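PDB 6QDI: PA14 domain-containing protein from Clostridium clariflavum, which probably senses plant biomass at the cell surface, its tandem calcium-binding PA14 domains recognising sugars as the extracellular part of an RsgI-like anti-sigma factor. Local coordinates for residues G3-Y8 against A141-Y146; R48-I53 against D105-Y110; I155-E160 against S290-R295; T203-V208 against G255-V260. All blocks are in the same frame, centred on the assembly; numbering follows the deposited sequence.

Interaction 1: G3-Y8 against A141-Y146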
loop_
_atom_site.group_PDB
_atom_site.type_symbol
_atom_site.label_atom_id
_atom_site.label_comp_id
_atom_site.label_asym_id
_atom_site.label_seq_id
_atom_site.Cartn_x
_atom_site.Cartn_y
_atom_site.Cartn_z
ATOM N N GLY A 3 13.165 -2.765 19.239
ATOM C CA GLY A 3 12.003 -2.334 18.496
ATOM C C GLY A 3 11.644 -3.332 17.424
ATOM O O GLY A 3 12.218 -4.422 17.370
ATOM N N LEU A 4 10.648 -2.992 16.598
ATOM C CA LEU A 4 10.266 -3.840 15.452
ATOM C C LEU A 4 10.500 -3.042 14.193
ATOM O O LEU A 4 10.439 -1.817 14.163
ATOM C CB LEU A 4 8.792 -4.314 15.527
ATOM C CG LEU A 4 8.484 -5.236 16.699
ATOM C CD1 LEU A 4 7.003 -5.579 16.715
ATOM C CD2 LEU A 4 9.359 -6.479 16.668
ATOM N N ARG A 5 10.757 -3.767 13.102
ATOM C CA ARG A 5 10.905 -3.135 11.770
ATOM C C ARG A 5 9.514 -2.881 11.201
ATOM O O ARG A 5 8.746 -3.842 10.995
ATOM C CB ARG A 5 11.717 -3.992 10.796
ATOM C CG ARG A 5 11.849 -3.253 9.465
ATOM C CD ARG A 5 13.018 -3.730 8.671
ATOM N NE ARG A 5 14.289 -3.427 9.353
ATOM C CZ ARG A 5 14.872 -2.244 9.379
ATOM N NH1 ARG A 5 14.332 -1.196 8.817
ATOM N NH2 ARG A 5 16.025 -2.100 10.055
ATOM N N GLY A 6 9.208 -1.608 10.944
ATOM C CA GLY A 6 7.964 -1.197 10.329
ATOM C C GLY A 6 8.235 -0.890 8.857
ATOM O O GLY A 6 9.067 -0.032 8.552
ATOM N N ASP A 7 7.487 -1.576 7.972
ATOM C CA ASP A 7 7.457 -1.288 6.549
ATOM C C ASP A 7 6.139 -0.577 6.310
ATOM O O ASP A 7 5.056 -1.117 6.605
ATOM C CB ASP A 7 7.582 -2.576 5.755
ATOM C CG ASP A 7 8.945 -3.202 5.873
ATOM O OD1 ASP A 7 9.958 -2.501 5.933
ATOM O OD2 ASP A 7 8.978 -4.451 5.929
ATOM N N TYR A 8 6.253 0.622 5.759
ATOM C CA TYR A 8 5.137 1.510 5.563
ATOM C C TYR A 8 4.775 1.591 4.092
ATOM O O TYR A 8 5.637 1.871 3.238
ATOM C CB TYR A 8 5.495 2.948 6.098
ATOM C CG TYR A 8 5.598 2.989 7.615
ATOM C CD1 TYR A 8 6.683 2.428 8.288
ATOM C CD2 TYR A 8 4.592 3.564 8.357
ATOM C CE1 TYR A 8 6.753 2.415 9.665
ATOM C CE2 TYR A 8 4.631 3.562 9.746
ATOM C CZ TYR A 8 5.705 2.976 10.395
ATOM O OH TYR A 8 5.702 3.015 11.785
ATOM N N ALA A 141 13.358 -7.172 12.676
ATOM C CA ALA A 141 13.777 -7.955 11.521
ATOM C C ALA A 141 14.715 -7.139 10.631
ATOM O O ALA A 141 14.736 -5.926 10.672
ATOM C CB ALA A 141 12.556 -8.420 10.734
ATOM N N GLU A 142 15.508 -7.864 9.812
ATOM C CA GLU A 142 16.301 -7.258 8.733
ATOM C C GLU A 142 15.363 -6.712 7.670
ATOM O O GLU A 142 14.278 -7.288 7.471
ATOM C CB GLU A 142 17.162 -8.328 8.049
ATOM C CG GLU A 142 18.070 -9.144 8.959
ATOM C CD GLU A 142 19.045 -8.279 9.701
ATOM O OE1 GLU A 142 19.705 -7.479 9.010
ATOM O OE2 GLU A 142 19.135 -8.371 10.841
ATOM N N PRO A 143 15.730 -5.624 6.979
ATOM C CA PRO A 143 14.840 -5.101 5.960
ATOM C C PRO A 143 14.655 -6.015 4.775
ATOM O O PRO A 143 15.616 -6.611 4.282
ATOM C CB PRO A 143 15.518 -3.820 5.479
ATOM C CG PRO A 143 16.591 -3.500 6.444
ATOM C CD PRO A 143 16.921 -4.782 7.160
ATOM N N LYS A 144 13.407 -6.200 4.382
ATOM C CA LYS A 144 13.039 -6.863 3.142
ATOM C C LYS A 144 13.184 -5.851 2.018
ATOM O O LYS A 144 12.715 -4.714 2.144
ATOM C CB LYS A 144 11.574 -7.358 3.187
ATOM C CG LYS A 144 11.100 -7.978 1.881
ATOM C CD LYS A 144 9.708 -8.579 1.901
ATOM C CE LYS A 144 9.427 -9.197 0.532
ATOM N NZ LYS A 144 8.121 -9.880 0.451
ATOM N N HIS A 145 13.752 -6.286 0.890
ATOM C CA HIS A 145 13.942 -5.418 -0.253
ATOM C C HIS A 145 12.659 -5.273 -1.058
ATOM O O HIS A 145 11.983 -6.283 -1.345
ATOM C CB HIS A 145 15.083 -5.969 -1.116
ATOM C CG HIS A 145 15.173 -5.367 -2.474
ATOM N ND1 HIS A 145 15.607 -4.079 -2.672
ATOM C CD2 HIS A 145 14.874 -5.865 -3.698
ATOM C CE1 HIS A 145 15.591 -3.806 -3.966
ATOM N NE2 HIS A 145 15.146 -4.872 -4.610
ATOM N N TYR A 146 12.341 -4.023 -1.409
ATOM C CA TYR A 146 11.250 -3.690 -2.277
ATOM C C TYR A 146 11.873 -2.884 -3.403
ATOM O O TYR A 146 12.874 -2.173 -3.230
ATOM C CB TYR A 146 10.151 -2.875 -1.562
ATOM C CG TYR A 146 9.383 -3.683 -0.523
ATOM C CD1 TYR A 146 9.804 -3.759 0.819
ATOM C CD2 TYR A 146 8.272 -4.412 -0.874
ATOM C CE1 TYR A 146 9.078 -4.544 1.750
ATOM C CE2 TYR A 146 7.593 -5.187 0.027
ATOM C CZ TYR A 146 7.973 -5.263 1.328
ATOM O OH TYR A 146 7.248 -6.060 2.207
HETATM O O HOH W 1 17.071 -4.454 11.357
HETATM O O HOH W 2 11.373 -5.670 6.288
HETATM O O HOH W 3 12.280 -3.020 4.276
HETATM O O HOH W 4 7.417 -6.279 4.829
#
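Arg5 supplies the one direct hydrogen bond between 3-8 and 141-146: its NE donates to the carbonyl O of Ala141 over 2.9 Å, that oxygen lying close to the guanidinium plane while the donor stands 28° off the carbonyl plane. CG of Arg5 is anti to the backbone N (chi1 -179°) and the chain bends at chi3, which turns the guanidinium along the 141-146 chain. By van der Waals contact, Pro143 CG sits over the centre of one guanidinium face, 3.6 Å from Arg5 CZ.

Water carries the remaining polar links. One molecule bridges Arg5 NH2 and the same Ala141 O. Around the buried Asp7 three more gather: OD2 is joined through one to Lys144 N and through another to Tyr146 OH, and OD1 through a third to Lys144 O. Asp7 OD1 and Arg5 NH1 share Thr20 OG1 on strand 17-23, while the Tyr146 ring stacks on Phe17.

Strand 4-9 of the first PA14 domain thus receives the chain that leaves strand 138-140 for the second domain. With one direct bond and four bridging waters, this linker is held against strand 4-9 by a hydrated, largely polar interface, anchored through an arginine and an aspartate.

Interaction 2: R48-I53 against D105-Y110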
loop_
_atom_site.group_PDB
_atom_site.type_symbol
_atom_site.label_atom_id
_atom_site.label_comp_id
_atom_site.label_asym_id
_atom_site.label_seq_id
_atom_site.Cartn_x
_atom_site.Cartn_y
_atom_site.Cartn_z
ATOM N N ARG A 48 3.389 -3.005 8.071
ATOM C CA ARG A 48 3.719 -4.316 8.600
ATOM C C ARG A 48 4.923 -4.177 9.523
ATOM O O ARG A 48 5.965 -3.650 9.129
ATOM C CB ARG A 48 4.072 -5.318 7.528
ATOM C CG ARG A 48 4.418 -6.690 8.065
ATOM C CD ARG A 48 4.826 -7.668 6.991
ATOM N NE ARG A 48 3.742 -7.954 6.079
ATOM C CZ ARG A 48 3.708 -7.635 4.790
ATOM N NH1 ARG A 48 4.637 -6.915 4.227
ATOM N NH2 ARG A 48 2.622 -7.987 4.071
ATOM N N TRP A 49 4.773 -4.675 10.747
ATOM C CA TRP A 49 5.889 -4.788 11.690
ATOM C C TRP A 49 6.337 -6.220 11.812
ATOM O O TRP A 49 5.512 -7.140 11.958
ATOM C CB TRP A 49 5.500 -4.280 13.086
ATOM C CG TRP A 49 5.362 -2.803 13.170
ATOM C CD1 TRP A 49 6.350 -1.900 13.329
ATOM C CD2 TRP A 49 4.144 -2.040 13.125
ATOM N NE1 TRP A 49 5.860 -0.645 13.371
ATOM C CE2 TRP A 49 4.498 -0.697 13.250
ATOM C CE3 TRP A 49 2.775 -2.379 12.958
ATOM C CZ2 TRP A 49 3.561 0.308 13.235
ATOM C CZ3 TRP A 49 1.843 -1.341 12.962
ATOM C CH2 TRP A 49 2.250 -0.037 13.072
ATOM N N THR A 50 7.660 -6.436 11.765
ATOM C CA THR A 50 8.233 -7.750 11.899
ATOM C C THR A 50 9.461 -7.722 12.822
ATOM O O THR A 50 10.232 -6.751 12.866
ATOM C CB THR A 50 8.648 -8.360 10.535
ATOM O OG1 THR A 50 9.459 -7.430 9.836
ATOM C CG2 THR A 50 7.418 -8.709 9.702
ATOM N N GLY A 51 9.645 -8.842 13.493
ATOM C CA GLY A 51 10.841 -9.056 14.280
ATOM C C GLY A 51 10.584 -10.172 15.257
ATOM O O GLY A 51 9.860 -11.140 14.966
ATOM N N LYS A 52 11.201 -10.058 16.432
ATOM C CA LYS A 52 11.072 -11.057 17.501
ATOM C C LYS A 52 10.608 -10.398 18.777
ATOM O O LYS A 52 10.854 -9.203 18.982
ATOM C CB LYS A 52 12.397 -11.733 17.773
ATOM C CG LYS A 52 13.059 -12.327 16.565
ATOM C CD LYS A 52 12.433 -13.618 16.124
ATOM C CE LYS A 52 13.408 -14.376 15.189
ATOM N NZ LYS A 52 12.836 -15.653 14.725
ATOM N N ILE A 53 9.933 -11.198 19.590
ATOM C CA ILE A 53 9.463 -10.784 20.921
ATOM C C ILE A 53 9.978 -11.775 21.961
ATOM O O ILE A 53 9.975 -12.980 21.709
ATOM C CB ILE A 53 7.927 -10.628 20.964
ATOM C CG1 ILE A 53 7.455 -10.071 22.299
ATOM C CG2 ILE A 53 7.227 -11.917 20.651
ATOM C CD1 ILE A 53 5.997 -9.655 22.281
ATOM N N ASP A 105 8.811 -15.238 16.866
ATOM C CA ASP A 105 8.422 -14.374 15.785
ATOM C C ASP A 105 7.213 -13.526 16.187
ATOM O O ASP A 105 6.318 -13.997 16.896
ATOM C CB ASP A 105 8.065 -15.200 14.574
ATOM C CG ASP A 105 9.281 -15.878 13.973
ATOM O OD1 ASP A 105 10.319 -15.197 13.841
ATOM O OD2 ASP A 105 9.176 -17.029 13.613
ATOM N N ILE A 106 7.193 -12.303 15.682
ATOM C CA ILE A 106 6.045 -11.425 15.812
ATOM C C ILE A 106 5.877 -10.758 14.444
ATOM O O ILE A 106 6.838 -10.272 13.847
ATOM C CB ILE A 106 6.159 -10.393 16.973
ATOM C CG1 ILE A 106 4.956 -9.453 16.980
ATOM C CG2 ILE A 106 7.470 -9.635 16.926
ATOM C CD1 ILE A 106 4.842 -8.674 18.273
ATOM N N LYS A 107 4.620 -10.698 13.992
ATOM C CA LYS A 107 4.228 -9.951 12.793
ATOM C C LYS A 107 2.927 -9.258 13.086
ATOM O O LYS A 107 1.978 -9.914 13.572
ATOM C CB LYS A 107 4.094 -10.896 11.592
ATOM C CG LYS A 107 3.622 -10.181 10.336
ATOM C CD LYS A 107 3.675 -11.045 9.079
ATOM C CE LYS A 107 2.910 -12.331 9.158
ATOM N NZ LYS A 107 2.974 -13.078 7.873
ATOM N N LEU A 108 2.841 -7.967 12.828
ATOM C CA LEU A 108 1.621 -7.218 13.049
ATOM C C LEU A 108 1.383 -6.419 11.770
ATOM O O LEU A 108 2.220 -5.608 11.387
ATOM C CB LEU A 108 1.740 -6.305 14.259
ATOM C CG LEU A 108 0.419 -5.692 14.801
ATOM C CD1 LEU A 108 0.612 -5.179 16.216
ATOM C CD2 LEU A 108 -0.158 -4.567 13.989
ATOM N N GLU A 109 0.229 -6.659 11.141
ATOM C CA GLU A 109 -0.192 -5.916 9.968
ATOM C C GLU A 109 -1.352 -4.988 10.347
ATOM O O GLU A 109 -2.199 -5.355 11.163
ATOM C CB GLU A 109 -0.592 -6.883 8.861
ATOM C CG GLU A 109 0.600 -7.605 8.281
ATOM C CD GLU A 109 0.309 -8.717 7.301
ATOM O OE1 GLU A 109 -0.869 -9.027 7.048
ATOM O OE2 GLU A 109 1.293 -9.225 6.723
ATOM N N TYR A 110 -1.369 -3.808 9.739
ATOM C CA TYR A 110 -2.288 -2.747 10.135
ATOM C C TYR A 110 -2.695 -1.941 8.901
ATOM O O TYR A 110 -1.857 -1.722 8.009
ATOM C CB TYR A 110 -1.534 -1.821 11.137
ATOM C CG TYR A 110 -2.196 -0.473 11.274
ATOM C CD1 TYR A 110 -3.301 -0.281 12.084
ATOM C CD2 TYR A 110 -1.786 0.593 10.482
ATOM C CE1 TYR A 110 -3.964 0.934 12.113
ATOM C CE2 TYR A 110 -2.468 1.797 10.457
ATOM C CZ TYR A 110 -3.573 1.960 11.271
ATOM O OH TYR A 110 -4.231 3.159 11.249
HETATM O O HOH W 5 9.989 -12.798 12.685
#
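Extended through chi1 and chi2 but bent at chi3 (-65°), Arg48 swings its guanidinium beside Glu109, whose CG is anti to its own carbonyl carbon (chi1 -71°). They meet across neighbouring antiparallel strands, 44-53 and 104-113, in a sheet of the first PA14 beta-sandwich. Both donors of the resulting salt bridge go to one oxygen: Arg48 NE reaches Glu109 OE2 at 2.8 Å and Arg48 NH2 reaches the same OE2 at 3.2 Å, from one face of the carboxylate. NE and NH2 thus grip a single atom side-on, the guanidinium and carboxylate planes being steeply inclined to each other.

Trp49–Leu108 and Gly51–Ile106 are the hydrogen-bonded pairs, the straightest bond being Trp49 N to Leu108 O (2.8 Å, 174°). On their face of the sheet, the Trp49 ring lies alongside Leu108, with CE3 3.8 Å from Leu108 CD2, and CZ3 meets Tyr110 CB. Val119 and Leu121 of strand 117-125 cover this side from the opposing sheet. Trp49 NE1 is hydrogen-bonded to Asp23 OD2, and Tyr110 OH to the backbone O of Asp68, a residue of a calcium site.

At the other end a second salt bridge forms: Lys52 NZ lies 2.7 Å from Asp105 OD1, which it meets from above the carboxylate plane.

Interaction 3: I155-E160 against S290-R295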
loop_
_atom_site.group_PDB
_atom_site.type_symbol
_atom_site.label_atom_id
_atom_site.label_comp_id
_atom_site.label_asym_id
_atom_site.label_seq_id
_atom_site.Cartn_x
_atom_site.Cartn_y
_atom_site.Cartn_z
ATOM N N ILE A 155 11.031 9.249 -13.741
ATOM C CA ILE A 155 10.590 9.828 -12.482
ATOM C C ILE A 155 9.120 9.674 -12.180
ATOM O O ILE A 155 8.685 10.059 -11.078
ATOM C CB ILE A 155 10.989 11.339 -12.395
ATOM C CG1 ILE A 155 10.293 12.181 -13.455
ATOM C CG2 ILE A 155 12.521 11.445 -12.457
ATOM C CD1 ILE A 155 10.538 13.669 -13.264
ATOM N N GLY A 156 8.329 9.107 -13.098
ATOM C CA GLY A 156 6.888 8.939 -12.876
ATOM C C GLY A 156 6.085 9.526 -14.014
ATOM O O GLY A 156 6.613 10.026 -15.004
ATOM N N LEU A 157 4.753 9.446 -13.860
ATOM C CA LEU A 157 3.824 10.045 -14.798
ATOM C C LEU A 157 3.220 11.307 -14.220
ATOM O O LEU A 157 3.040 11.439 -13.007
ATOM C CB LEU A 157 2.681 9.076 -15.187
ATOM C CG LEU A 157 3.110 7.843 -15.984
ATOM C CD1 LEU A 157 1.918 6.929 -16.202
ATOM C CD2 LEU A 157 3.776 8.173 -17.303
ATOM N N PHE A 158 2.844 12.237 -15.112
ATOM C CA PHE A 158 2.095 13.409 -14.673
ATOM C C PHE A 158 0.676 13.006 -14.275
ATOM O O PHE A 158 0.054 12.207 -14.955
ATOM C CB PHE A 158 2.025 14.367 -15.848
ATOM C CG PHE A 158 1.668 15.723 -15.462
ATOM C CD1 PHE A 158 2.643 16.549 -14.841
ATOM C CD2 PHE A 158 0.380 16.184 -15.545
ATOM C CE1 PHE A 158 2.307 17.814 -14.399
ATOM C CE2 PHE A 158 0.038 17.460 -15.129
ATOM C CZ PHE A 158 1.013 18.270 -14.566
ATOM N N TYR A 159 0.189 13.559 -13.159
ATOM C CA TYR A 159 -1.190 13.327 -12.752
ATOM C C TYR A 159 -2.001 14.588 -12.687
ATOM O O TYR A 159 -1.479 15.682 -12.435
ATOM C CB TYR A 159 -1.258 12.667 -11.375
ATOM C CG TYR A 159 -0.956 13.479 -10.121
ATOM C CD1 TYR A 159 -1.872 14.379 -9.592
ATOM C CD2 TYR A 159 0.243 13.301 -9.449
ATOM C CE1 TYR A 159 -1.603 15.038 -8.411
ATOM C CE2 TYR A 159 0.514 13.949 -8.259
ATOM C CZ TYR A 159 -0.405 14.851 -7.743
ATOM O OH TYR A 159 -0.130 15.450 -6.555
ATOM N N GLU A 160 -3.308 14.401 -12.891
ATOM C CA GLU A 160 -4.317 15.440 -12.671
ATOM C C GLU A 160 -5.429 14.734 -11.889
ATOM O O GLU A 160 -5.971 13.720 -12.352
ATOM C CB GLU A 160 -4.854 15.982 -14.002
ATOM C CG GLU A 160 -3.813 16.684 -14.832
ATOM C CD GLU A 160 -4.259 16.807 -16.280
ATOM O OE1 GLU A 160 -4.009 15.885 -17.069
ATOM O OE2 GLU A 160 -4.953 17.797 -16.582
ATOM N N SER A 290 11.337 3.897 -12.956
ATOM C CA SER A 290 12.480 4.038 -13.824
ATOM C C SER A 290 12.134 4.103 -15.294
ATOM O O SER A 290 12.956 4.582 -16.080
ATOM C CB SER A 290 13.428 2.853 -13.579
ATOM O OG SER A 290 12.765 1.654 -13.910
ATOM N N CYS A 291 10.958 3.599 -15.680
ATOM C CA CYS A 291 10.517 3.628 -17.065
ATOM C C CYS A 291 9.388 4.601 -17.366
ATOM O O CYS A 291 8.897 4.624 -18.496
ATOM C CB CYS A 291 10.129 2.219 -17.487
ATOM S SG CYS A 291 11.527 1.061 -17.522
ATOM N N LEU A 292 8.993 5.442 -16.385
ATOM C CA LEU A 292 7.892 6.364 -16.537
ATOM C C LEU A 292 8.423 7.794 -16.561
ATOM O O LEU A 292 9.221 8.189 -15.701
ATOM C CB LEU A 292 6.926 6.216 -15.365
ATOM C CG LEU A 292 6.219 4.853 -15.279
ATOM C CD1 LEU A 292 5.417 4.763 -13.980
ATOM C CD2 LEU A 292 5.373 4.567 -16.498
ATOM N N TYR A 293 7.940 8.578 -17.548
ATOM C CA TYR A 293 8.319 9.972 -17.660
ATOM C C TYR A 293 7.104 10.831 -17.858
ATOM O O TYR A 293 6.148 10.437 -18.545
ATOM C CB TYR A 293 9.252 10.174 -18.869
ATOM C CG TYR A 293 10.561 9.462 -18.780
ATOM C CD1 TYR A 293 10.654 8.088 -19.037
ATOM C CD2 TYR A 293 11.721 10.116 -18.434
ATOM C CE1 TYR A 293 11.866 7.420 -18.966
ATOM C CE2 TYR A 293 12.928 9.450 -18.383
ATOM C CZ TYR A 293 13.013 8.117 -18.673
ATOM O OH TYR A 293 14.232 7.485 -18.644
ATOM N N PRO A 294 7.117 12.064 -17.319
ATOM C CA PRO A 294 5.949 12.928 -17.462
ATOM C C PRO A 294 5.872 13.632 -18.809
ATOM O O PRO A 294 4.826 14.143 -19.159
ATOM C CB PRO A 294 6.093 13.932 -16.316
ATOM C CG PRO A 294 7.526 13.935 -16.026
ATOM C CD PRO A 294 8.051 12.563 -16.292
ATOM N N ARG A 295 7.004 13.711 -19.514
ATOM C CA ARG A 295 7.110 14.375 -20.831
ATOM C C ARG A 295 8.037 13.570 -21.721
ATOM O O ARG A 295 8.681 12.611 -21.258
ATOM C CB ARG A 295 7.711 15.771 -20.684
ATOM C CG ARG A 295 6.865 16.733 -19.949
ATOM C CD ARG A 295 5.656 17.124 -20.798
ATOM N NE ARG A 295 5.153 18.368 -20.315
ATOM C CZ ARG A 295 5.622 19.593 -20.623
ATOM N NH1 ARG A 295 5.056 20.644 -20.051
ATOM N NH2 ARG A 295 6.553 19.774 -21.539
ATOM O OXT ARG A 295 8.116 13.893 -22.940
#
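Gly156 N donates to Leu292 O at 2.9 Å and nearly straight (171°), although the donor stands well above the carbonyl plane. The same oxygen takes a weak, strongly bent bond from Ile155 N, so two successive amides converge on one acceptor. Gly156 has a positive phi (127°), part of a backbone conformation that by itself calls for glycine.

Apolar contacts surround this point. The Pro294 ring is touched at CD by Ile155 CG1, 3.6 Å away and crossing at about a right angle, and at CB by Phe158 CB, at 4.1 Å. CG1 of Ile155 is placed between its backbone N and carbonyl carbon (chi1 64°), a position that brings it against the proline. Deeper in, Leu157 CG packs on Leu292 CD2 at 4.0 Å, while Leu157 CD2 lies against Tyr293 O.

Further out, strand 198-207 supports both segments: Phe158 is backbone-bonded to Thr203, and Leu292 packs on Ile206. Ile175 of strand 170-176 touches both Ile155 and Pro294.

The first strand of the second PA14 domain and the very end of the chain therefore come together beside strand 198-207, with which both pair in one sheet, a closure of N- and C-terminal ends within the PA14 beta-sandwich.

Interaction 4: T203-V208 against G255-V260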
loop_
_atom_site.group_PDB
_atom_site.type_symbol
_atom_site.label_atom_id
_atom_site.label_comp_id
_atom_site.label_asym_id
_atom_site.label_seq_id
_atom_site.Cartn_x
_atom_site.Cartn_y
_atom_site.Cartn_z
ATOM N N THR A 203 -0.638 11.064 -17.557
ATOM C CA THR A 203 -0.072 11.217 -18.869
ATOM C C THR A 203 1.456 11.216 -18.819
ATOM O O THR A 203 2.084 11.628 -17.859
ATOM C CB THR A 203 -0.562 12.530 -19.529
ATOM O OG1 THR A 203 -0.241 13.650 -18.703
ATOM C CG2 THR A 203 -2.025 12.500 -19.880
ATOM N N GLY A 204 2.035 10.812 -19.943
ATOM C CA GLY A 204 3.471 10.877 -20.149
ATOM C C GLY A 204 3.891 9.815 -21.108
ATOM O O GLY A 204 3.204 9.568 -22.122
ATOM N N PHE A 205 5.034 9.208 -20.810
ATOM C CA PHE A 205 5.667 8.228 -21.718
ATOM C C PHE A 205 6.221 7.092 -20.900
ATOM O O PHE A 205 6.743 7.305 -19.816
ATOM C CB PHE A 205 6.785 8.880 -22.551
ATOM C CG PHE A 205 6.260 9.878 -23.541
ATOM C CD1 PHE A 205 5.958 11.176 -23.136
ATOM C CD2 PHE A 205 5.994 9.540 -24.836
ATOM C CE1 PHE A 205 5.406 12.096 -24.010
ATOM C CE2 PHE A 205 5.475 10.469 -25.725
ATOM C CZ PHE A 205 5.153 11.727 -25.292
ATOM N N ILE A 206 6.129 5.887 -21.469
ATOM C CA ILE A 206 6.833 4.727 -20.959
ATOM C C ILE A 206 8.018 4.491 -21.888
ATOM O O ILE A 206 7.832 4.366 -23.098
ATOM C CB ILE A 206 5.901 3.497 -20.950
ATOM C CG1 ILE A 206 4.629 3.767 -20.140
ATOM C CG2 ILE A 206 6.647 2.263 -20.425
ATOM C CD1 ILE A 206 3.526 2.762 -20.300
ATOM N N GLN A 207 9.226 4.465 -21.326
ATOM C CA GLN A 207 10.391 4.205 -22.146
ATOM C C GLN A 207 10.806 2.768 -21.935
ATOM O O GLN A 207 11.066 2.343 -20.805
ATOM C CB GLN A 207 11.514 5.212 -21.885
ATOM C CG GLN A 207 12.587 5.115 -22.990
ATOM C CD GLN A 207 13.407 6.395 -23.153
ATOM O OE1 GLN A 207 13.517 7.185 -22.207
ATOM N NE2 GLN A 207 13.931 6.625 -24.341
ATOM N N VAL A 208 10.883 2.031 -23.023
ATOM C CA VAL A 208 10.970 0.580 -23.007
ATOM C C VAL A 208 12.386 0.139 -22.660
ATOM O O VAL A 208 13.344 0.599 -23.247
ATOM C CB VAL A 208 10.546 0.038 -24.374
ATOM C CG1 VAL A 208 10.794 -1.456 -24.514
ATOM C CG2 VAL A 208 9.090 0.400 -24.630
ATOM N N GLY A 255 14.513 1.649 -25.560
ATOM C CA GLY A 255 14.565 3.103 -25.799
ATOM C C GLY A 255 13.348 3.680 -26.450
ATOM O O GLY A 255 13.212 4.888 -26.523
ATOM N N GLN A 256 12.414 2.854 -26.922
ATOM C CA GLN A 256 11.223 3.351 -27.532
ATOM C C GLN A 256 10.384 4.097 -26.493
ATOM O O GLN A 256 10.272 3.655 -25.362
ATOM C CB GLN A 256 10.424 2.176 -28.133
ATOM C CG GLN A 256 9.129 2.551 -28.796
ATOM C CD GLN A 256 8.499 1.441 -29.559
ATOM O OE1 GLN A 256 9.097 0.359 -29.733
ATOM N NE2 GLN A 256 7.309 1.705 -30.070
ATOM N N ARG A 257 9.793 5.219 -26.884
ATOM C CA ARG A 257 8.927 6.005 -26.024
ATOM C C ARG A 257 7.511 5.752 -26.472
ATOM O O ARG A 257 7.117 6.058 -27.597
ATOM C CB ARG A 257 9.296 7.489 -26.061
ATOM C CG ARG A 257 10.449 7.821 -25.155
ATOM C CD ARG A 257 11.054 9.182 -25.431
ATOM N NE ARG A 257 10.070 10.253 -25.612
ATOM C CZ ARG A 257 9.537 11.038 -24.671
ATOM N NH1 ARG A 257 8.648 11.948 -25.021
ATOM N NH2 ARG A 257 9.806 10.886 -23.378
ATOM N N VAL A 258 6.723 5.163 -25.573
ATOM C CA VAL A 258 5.327 4.838 -25.802
ATOM C C VAL A 258 4.495 5.891 -25.103
ATOM O O VAL A 258 4.572 6.051 -23.884
ATOM C CB VAL A 258 5.013 3.404 -25.261
ATOM C CG1 VAL A 258 3.552 3.100 -25.394
ATOM C CG2 VAL A 258 5.918 2.370 -25.905
ATOM N N GLU A 259 3.719 6.657 -25.850
ATOM C CA GLU A 259 2.870 7.713 -25.262
ATOM C C GLU A 259 1.728 7.062 -24.495
ATOM O O GLU A 259 1.059 6.190 -25.015
ATOM C CB GLU A 259 2.345 8.622 -26.355
ATOM C CG GLU A 259 1.676 9.891 -25.846
ATOM C CD GLU A 259 1.162 10.776 -26.993
ATOM O OE1 GLU A 259 -0.017 11.241 -27.015
ATOM O OE2 GLU A 259 1.889 11.035 -27.892
ATOM N N VAL A 260 1.497 7.499 -23.250
ATOM C CA VAL A 260 0.451 6.900 -22.427
ATOM C C VAL A 260 -0.494 7.958 -21.913
ATOM O O VAL A 260 -0.070 9.008 -21.396
ATOM C CB VAL A 260 1.039 6.059 -21.289
ATOM C CG1 VAL A 260 1.955 6.796 -20.361
ATOM C CG2 VAL A 260 -0.025 5.319 -20.504
HETATM O O HOH W 6 11.687 9.260 -21.945
#
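The guanidinium of Arg257 lies flat on the Phe205 ring, with NH1 over the centre of one face and the two planes 25° apart. Arg257 CZ is 3.8 Å from the ring centroid and close to the ring normal, a cation-pi stack. At the guanidinium edge, a water in its plane links Arg257 NH2 to Gln207 OE1. The bend of the arginine at chi3 (45°) lays the group back over the phenylalanine. CB and CG of Glu259 pack against the ring at CE2, with Glu259 CB 3.7 Å from Phe205 CE2.

The other end of the Gln207 amide, NE2, donates to Gly255 O at 2.9 Å, the acceptor lying near the amide plane. These groups share one face of an antiparallel pair, strands 198-207 and 257-266, within a sheet of the second PA14 beta-sandwich. Gly204–Val260 and Ile206–Val258 are its hydrogen-bonded pairs; Val258 N to Ile206 O measures 2.8 Å. Beyond the bridged pairs, backbone bonds run on: Val208 N to Gln256 O, and Gly255 N to Val208 O at 2.8 Å.

On the opposite face Ile206 CG1 meets Val260 CG1 at 4.0 Å, and Phe216 of strand 212-220 packs on Ile206. Outside the pair, Arg257 NH1 is salt-bridged to the Arg295 carboxylate and Glu259 OE1 to Arg230 NE.

In the fold
The four contacts fall into two pairs, one associated with each PA14 domain. Interactions 1 and 2 have centres 9 Å apart and meet through strands 4-9 and 44-53, where Asp7 N lies 2.8 Å from Arg48 O. Interactions 3 and 4 have the same spacing and meet through strand 198-207, with Tyr293 O 2.8 Å from Phe205 N. In each pair the inner contact is formed by chain lying between the segments of the outer one. The pairs follow in series, interactions 2 and 4 about 40 Å apart between centres. In interaction 2 the Tyr110 side chain comes within about 6 Å of a calcium ion; interactions 3 and 4 lie away from the calcium sites.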